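Local coordinates for adenylate kinase (PDB 3CM0), which catalyses the reversible transfer of a phosphate group from ATP to AMP, giving two molecules of ADP, with a probable role in adenine nucleotide homeostasis, at residues R23-L28 with R79-G84; V109-V114 with P153-Y158. All blocks are in the same frame, centred on the assembly; numbering follows the deposited sequence.

Contact 1 and contact 2 sit on opposite faces of the five-stranded parallel sheet of the CORE domain, their centres about 17 Å apart and their nearest atoms about 6 Å apart, without touching. In contact 1, helix 17-28, which follows the phosphate-binding loop, packs on strand 79-83; the side chain of Ile-81 lies about 8 Å from Gly-18 of the predicted ATP site, and the strand runs on to Gly-84 of the predicted AMP site. Contact 2 puts helix 137-160, which follows the LID, on strand 104-113. There Tyr-158 and Pro-86, another predicted AMP-site residue, have side chains about 3 Å apart.

Contact 1 of 2, residues R23-L28 with R79-G84; sequences RLAQEL and RVIFDG
The guanidinium of Arg-79 meets Leu-28 obliquely: NH1 stands 2.8 Å from the Leu-28 carbonyl O, but the N-H...O angle of only 118° makes this a weak hydrogen bond. Two other flat groups belong to these segments but not to the interface. The Arg-23 guanidinium has the Glu-27 carboxylate at its edge, in a salt bridge in which NE comes to OE2 at 3.1 Å from above the carboxylate plane; on the far side of the sheet, the Phe-82 ring carries Val-80 CG2 on one face, offset toward the rim.

This is the P-loop kinase core, with the helix that follows the phosphate-binding loop packed along one face of the parallel sheet. Helix 23-28 runs nearly antiparallel to strand 79-83, at 170°, with the axes 9.3 Å apart at closest approach. Ile-81 points toward the helix, while Val-80 and Phe-82 cover the other side of the sheet, on Leu-33. On the helix side Phe-9 and helix 173-184 also border Leu-24. Asp-83 forms salt bridges with Lys-17 of the predicted ATP site and with Lys-32.

Ile-81 makes the apolar contact with one atom. Its CG1 branch is extended (chi2 179°), which carries CD1 out to Leu-24 CD2 at 3.8 Å and to Ala-25 CB at 4.0 Å; the same methyl presses on the helix backbone, 3.7 Å from Ala-25 N.

Contact 2 of 2, residues V109-V114 with P153-Y158; sequences VVLVEV and PLVGYY
Val-109 sets its CG2 methyl over the face of the Tyr-158 ring, a CH-pi contact with CG2 3.6 Å from the ring centroid and only 14° off the normal. CG1 takes the position anti to the backbone N (chi1 176°); CG2 is thereby turned over the ring centre, while CG1 reaches Tyr-158 CD2 at 3.8 Å. Tyr-157 CD2 lies over the opposite face, toward the rim, so the ring is held between strand and helix neighbour.

A second, purely aliphatic touch is looser: Leu-111 CD2 and Val-155 CG2 are 4.2 Å apart, the two side chains crossing at about a right angle. Leu-164 of the next strand packs against both Val-109 and Val-155. The contact belongs to the beta-alpha-beta connection from strand 104-113 to the parallel strand 164-168, whose path takes in the LID.

Tyr-158 also touches Pro-86 and Ala-92. With an alanine here the ring would be gone, which would probably open a gap beside Val-109 and leave its CG2 methyl without the aromatic face. Between these two segments no hydrogen bond forms, and the helix is held to the strand by apolar packing and the CH-pi contact.

Contact 1 of 2, residues R23-L28 with R79-G84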
loop_
_atom_site.group_PDB
_atom_site.type_symbol
_atom_site.label_atom_id
_atom_site.label_comp_id
_atom_site.label_asym_id
_atom_site.label_seq_id
_atom_site.Cartn_x
_atom_site.Cartn_y
_atom_site.Cartn_z
ATOM N N ARG A 23 12.321 0.955 -0.590
ATOM C CA ARG A 23 13.657 0.493 -0.279
ATOM C C ARG A 23 13.761 -1.024 -0.250
ATOM O O ARG A 23 14.740 -1.596 -0.728
ATOM C CB ARG A 23 14.140 1.077 1.044
ATOM C CG ARG A 23 15.455 0.457 1.517
ATOM C CD ARG A 23 16.052 1.330 2.594
ATOM N NE ARG A 23 17.256 0.748 3.167
ATOM C CZ ARG A 23 17.839 1.209 4.272
ATOM N NH1 ARG A 23 17.329 2.254 4.905
ATOM N NH2 ARG A 23 18.912 0.609 4.757
ATOM N N LEU A 24 12.751 -1.692 0.303
ATOM C CA LEU A 24 12.787 -3.148 0.343
ATOM C C LEU A 24 12.740 -3.661 -1.111
ATOM O O LEU A 24 13.378 -4.679 -1.449
ATOM C CB LEU A 24 11.554 -3.682 1.100
ATOM C CG LEU A 24 11.523 -5.202 1.287
ATOM C CD1 LEU A 24 12.666 -5.637 2.161
ATOM C CD2 LEU A 24 10.150 -5.609 1.913
ATOM N N ALA A 25 11.989 -2.947 -1.954
ATOM C CA ALA A 25 11.817 -3.319 -3.369
ATOM C C ALA A 25 13.147 -3.281 -4.080
ATOM O O ALA A 25 13.573 -4.267 -4.681
ATOM C CB ALA A 25 10.849 -2.359 -4.054
ATOM N N GLN A 26 13.792 -2.124 -3.998
ATOM C CA GLN A 26 15.089 -1.899 -4.635
ATOM C C GLN A 26 16.187 -2.849 -4.143
ATOM O O GLN A 26 16.987 -3.353 -4.941
ATOM C CB GLN A 26 15.513 -0.444 -4.421
ATOM C CG GLN A 26 14.589 0.575 -5.101
ATOM C CD GLN A 26 15.020 2.020 -4.880
ATOM O OE1 GLN A 26 16.171 2.379 -5.126
ATOM N NE2 GLN A 26 14.094 2.857 -4.427
ATOM N N GLU A 27 16.237 -3.108 -2.842
ATOM C CA GLU A 27 17.258 -3.980 -2.302
ATOM C C GLU A 27 17.084 -5.466 -2.515
ATOM O O GLU A 27 18.059 -6.164 -2.760
ATOM C CB GLU A 27 17.451 -3.722 -0.807
ATOM C CG GLU A 27 17.931 -2.320 -0.521
ATOM C CD GLU A 27 18.422 -2.144 0.911
ATOM O OE1 GLU A 27 18.369 -3.112 1.696
ATOM O OE2 GLU A 27 18.863 -1.027 1.237
ATOM N N LEU A 28 15.861 -5.974 -2.450
ATOM C CA LEU A 28 15.702 -7.415 -2.605
ATOM C C LEU A 28 15.121 -7.918 -3.931
ATOM O O LEU A 28 14.909 -9.130 -4.096
ATOM C CB LEU A 28 14.881 -7.977 -1.437
ATOM C CG LEU A 28 15.477 -7.762 -0.047
ATOM C CD1 LEU A 28 14.679 -8.582 0.933
ATOM C CD2 LEU A 28 16.941 -8.183 0.005
ATOM N N ARG A 79 8.513 -11.883 -7.268
ATOM C CA ARG A 79 8.557 -11.093 -6.008
ATOM C C ARG A 79 7.848 -9.765 -6.201
ATOM O O ARG A 79 8.276 -8.932 -7.007
ATOM C CB ARG A 79 10.010 -10.832 -5.607
ATOM C CG ARG A 79 10.829 -12.078 -5.449
ATOM C CD ARG A 79 12.238 -11.675 -4.999
ATOM N NE ARG A 79 13.113 -12.836 -4.865
ATOM C CZ ARG A 79 14.435 -12.781 -4.996
ATOM N NH1 ARG A 79 15.029 -11.623 -5.264
ATOM N NH2 ARG A 79 15.166 -13.881 -4.879
ATOM N N VAL A 80 6.773 -9.559 -5.424
ATOM C CA VAL A 80 5.970 -8.367 -5.577
ATOM C C VAL A 80 5.660 -7.711 -4.223
ATOM O O VAL A 80 5.483 -8.426 -3.216
ATOM C CB VAL A 80 4.608 -8.748 -6.257
ATOM C CG1 VAL A 80 3.870 -9.805 -5.382
ATOM C CG2 VAL A 80 3.742 -7.530 -6.464
ATOM N N ILE A 81 5.565 -6.384 -4.266
ATOM C CA ILE A 81 5.208 -5.527 -3.115
ATOM C C ILE A 81 3.988 -4.694 -3.466
ATOM O O ILE A 81 3.848 -4.154 -4.579
ATOM C CB ILE A 81 6.410 -4.618 -2.708
ATOM C CG1 ILE A 81 7.444 -5.486 -1.967
ATOM C CG2 ILE A 81 5.952 -3.463 -1.868
ATOM C CD1 ILE A 81 8.722 -4.704 -1.533
ATOM N N PHE A 82 3.052 -4.648 -2.507
ATOM C CA PHE A 82 1.850 -3.869 -2.628
ATOM C C PHE A 82 1.957 -2.749 -1.610
ATOM O O PHE A 82 2.245 -3.011 -0.460
ATOM C CB PHE A 82 0.630 -4.740 -2.309
ATOM C CG PHE A 82 0.401 -5.820 -3.360
ATOM C CD1 PHE A 82 -0.307 -5.518 -4.519
ATOM C CD2 PHE A 82 0.900 -7.106 -3.172
ATOM C CE1 PHE A 82 -0.524 -6.495 -5.487
ATOM C CE2 PHE A 82 0.690 -8.105 -4.146
ATOM C CZ PHE A 82 -0.030 -7.788 -5.298
ATOM N N ASP A 83 1.712 -1.521 -2.049
ATOM C CA ASP A 83 1.789 -0.352 -1.176
ATOM C C ASP A 83 0.620 0.510 -1.683
ATOM O O ASP A 83 0.672 1.047 -2.779
ATOM C CB ASP A 83 3.155 0.314 -1.413
ATOM C CG ASP A 83 3.290 1.651 -0.736
ATOM O OD1 ASP A 83 2.722 1.820 0.362
ATOM O OD2 ASP A 83 3.980 2.520 -1.310
ATOM N N GLY A 84 -0.439 0.601 -0.908
ATOM C CA GLY A 84 -1.596 1.347 -1.368
ATOM C C GLY A 84 -2.704 0.424 -1.879
ATOM O O GLY A 84 -3.700 0.897 -2.452
#

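Contact 2 of 2, residues V109-V114 with P153-Y158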
loop_
_atom_site.group_PDB
_atom_site.type_symbol
_atom_site.label_atom_id
_atom_site.label_comp_id
_atom_site.label_asym_id
_atom_site.label_seq_id
_atom_site.Cartn_x
_atom_site.Cartn_y
_atom_site.Cartn_z
ATOM N N VAL A 109 2.159 -8.829 6.140
ATOM C CA VAL A 109 1.498 -7.575 5.882
ATOM C C VAL A 109 2.115 -6.673 6.944
ATOM O O VAL A 109 1.858 -6.816 8.130
ATOM C CB VAL A 109 -0.039 -7.705 6.102
ATOM C CG1 VAL A 109 -0.715 -6.382 5.920
ATOM C CG2 VAL A 109 -0.560 -8.691 5.032
ATOM N N VAL A 110 2.963 -5.769 6.497
ATOM C CA VAL A 110 3.669 -4.860 7.403
ATOM C C VAL A 110 2.756 -3.711 7.813
ATOM O O VAL A 110 2.220 -3.011 6.963
ATOM C CB VAL A 110 4.915 -4.296 6.689
ATOM C CG1 VAL A 110 5.633 -3.260 7.583
ATOM C CG2 VAL A 110 5.823 -5.435 6.343
ATOM N N LEU A 111 2.574 -3.526 9.129
ATOM C CA LEU A 111 1.749 -2.419 9.614
ATOM C C LEU A 111 2.691 -1.520 10.403
ATOM O O LEU A 111 3.122 -1.890 11.506
ATOM C CB LEU A 111 0.628 -2.916 10.548
ATOM C CG LEU A 111 -0.244 -1.769 11.128
ATOM C CD1 LEU A 111 -1.088 -1.110 10.029
ATOM C CD2 LEU A 111 -1.222 -2.394 12.177
ATOM N N VAL A 112 3.029 -0.368 9.825
ATOM C CA VAL A 112 3.943 0.563 10.486
ATOM C C VAL A 112 3.155 1.392 11.483
ATOM O O VAL A 112 2.223 2.102 11.117
ATOM C CB VAL A 112 4.627 1.481 9.453
ATOM C CG1 VAL A 112 5.676 2.380 10.154
ATOM C CG2 VAL A 112 5.302 0.609 8.364
ATOM N N GLU A 113 3.580 1.325 12.755
ATOM C CA GLU A 113 2.858 1.996 13.841
ATOM C C GLU A 113 3.684 3.119 14.439
ATOM O O GLU A 113 4.862 2.928 14.747
ATOM C CB GLU A 113 2.548 0.965 14.935
ATOM C CG GLU A 113 1.734 -0.226 14.423
ATOM C CD GLU A 113 1.376 -1.218 15.534
ATOM O OE1 GLU A 113 2.176 -1.377 16.489
ATOM O OE2 GLU A 113 0.321 -1.861 15.427
ATOM N N VAL A 114 3.043 4.263 14.615
ATOM C CA VAL A 114 3.733 5.460 15.138
ATOM C C VAL A 114 2.762 6.172 16.060
ATOM O O VAL A 114 1.586 6.240 15.768
ATOM C CB VAL A 114 4.118 6.413 13.975
ATOM C CG1 VAL A 114 4.826 7.658 14.512
ATOM C CG2 VAL A 114 5.052 5.673 12.985
ATOM N N PRO A 153 -10.605 -2.889 9.276
ATOM C CA PRO A 153 -11.114 -4.166 8.764
ATOM C C PRO A 153 -10.001 -4.969 8.097
ATOM O O PRO A 153 -10.006 -6.171 8.173
ATOM C CB PRO A 153 -12.219 -3.747 7.775
ATOM C CG PRO A 153 -12.635 -2.371 8.307
ATOM C CD PRO A 153 -11.323 -1.756 8.649
ATOM N N LEU A 154 -9.038 -4.293 7.466
ATOM C CA LEU A 154 -7.918 -5.019 6.849
ATOM C C LEU A 154 -6.991 -5.568 7.912
ATOM O O LEU A 154 -6.453 -6.669 7.791
ATOM C CB LEU A 154 -7.117 -4.105 5.921
ATOM C CG LEU A 154 -7.938 -3.467 4.807
ATOM C CD1 LEU A 154 -7.021 -2.529 3.991
ATOM C CD2 LEU A 154 -8.490 -4.550 3.898
ATOM N N VAL A 155 -6.749 -4.784 8.960
ATOM C CA VAL A 155 -5.886 -5.271 10.031
ATOM C C VAL A 155 -6.504 -6.544 10.645
ATOM O O VAL A 155 -5.814 -7.525 10.886
ATOM C CB VAL A 155 -5.703 -4.174 11.109
ATOM C CG1 VAL A 155 -4.919 -4.732 12.282
ATOM C CG2 VAL A 155 -4.977 -2.990 10.498
ATOM N N GLY A 156 -7.815 -6.526 10.887
ATOM C CA GLY A 156 -8.483 -7.694 11.442
ATOM C C GLY A 156 -8.414 -8.898 10.516
ATOM O O GLY A 156 -8.205 -10.027 10.956
ATOM N N TYR A 157 -8.577 -8.641 9.223
ATOM C CA TYR A 157 -8.524 -9.700 8.210
ATOM C C TYR A 157 -7.165 -10.401 8.215
ATOM O O TYR A 157 -7.056 -11.641 8.225
ATOM C CB TYR A 157 -8.751 -9.077 6.840
ATOM C CG TYR A 157 -8.711 -10.074 5.723
ATOM C CD1 TYR A 157 -9.837 -10.832 5.399
ATOM C CD2 TYR A 157 -7.549 -10.264 4.975
ATOM C CE1 TYR A 157 -9.810 -11.756 4.342
ATOM C CE2 TYR A 157 -7.511 -11.204 3.920
ATOM C CZ TYR A 157 -8.645 -11.935 3.613
ATOM O OH TYR A 157 -8.609 -12.820 2.561
ATOM N N TYR A 158 -6.094 -9.607 8.239
ATOM C CA TYR A 158 -4.774 -10.218 8.219
ATOM C C TYR A 158 -4.326 -10.772 9.565
ATOM O O TYR A 158 -3.626 -11.776 9.604
ATOM C CB TYR A 158 -3.743 -9.208 7.675
ATOM C CG TYR A 158 -3.999 -8.922 6.213
ATOM C CD1 TYR A 158 -3.941 -9.973 5.264
ATOM C CD2 TYR A 158 -4.273 -7.629 5.761
ATOM C CE1 TYR A 158 -4.141 -9.706 3.898
ATOM C CE2 TYR A 158 -4.471 -7.370 4.410
ATOM C CZ TYR A 158 -4.398 -8.395 3.489
ATOM O OH TYR A 158 -4.571 -8.131 2.133
#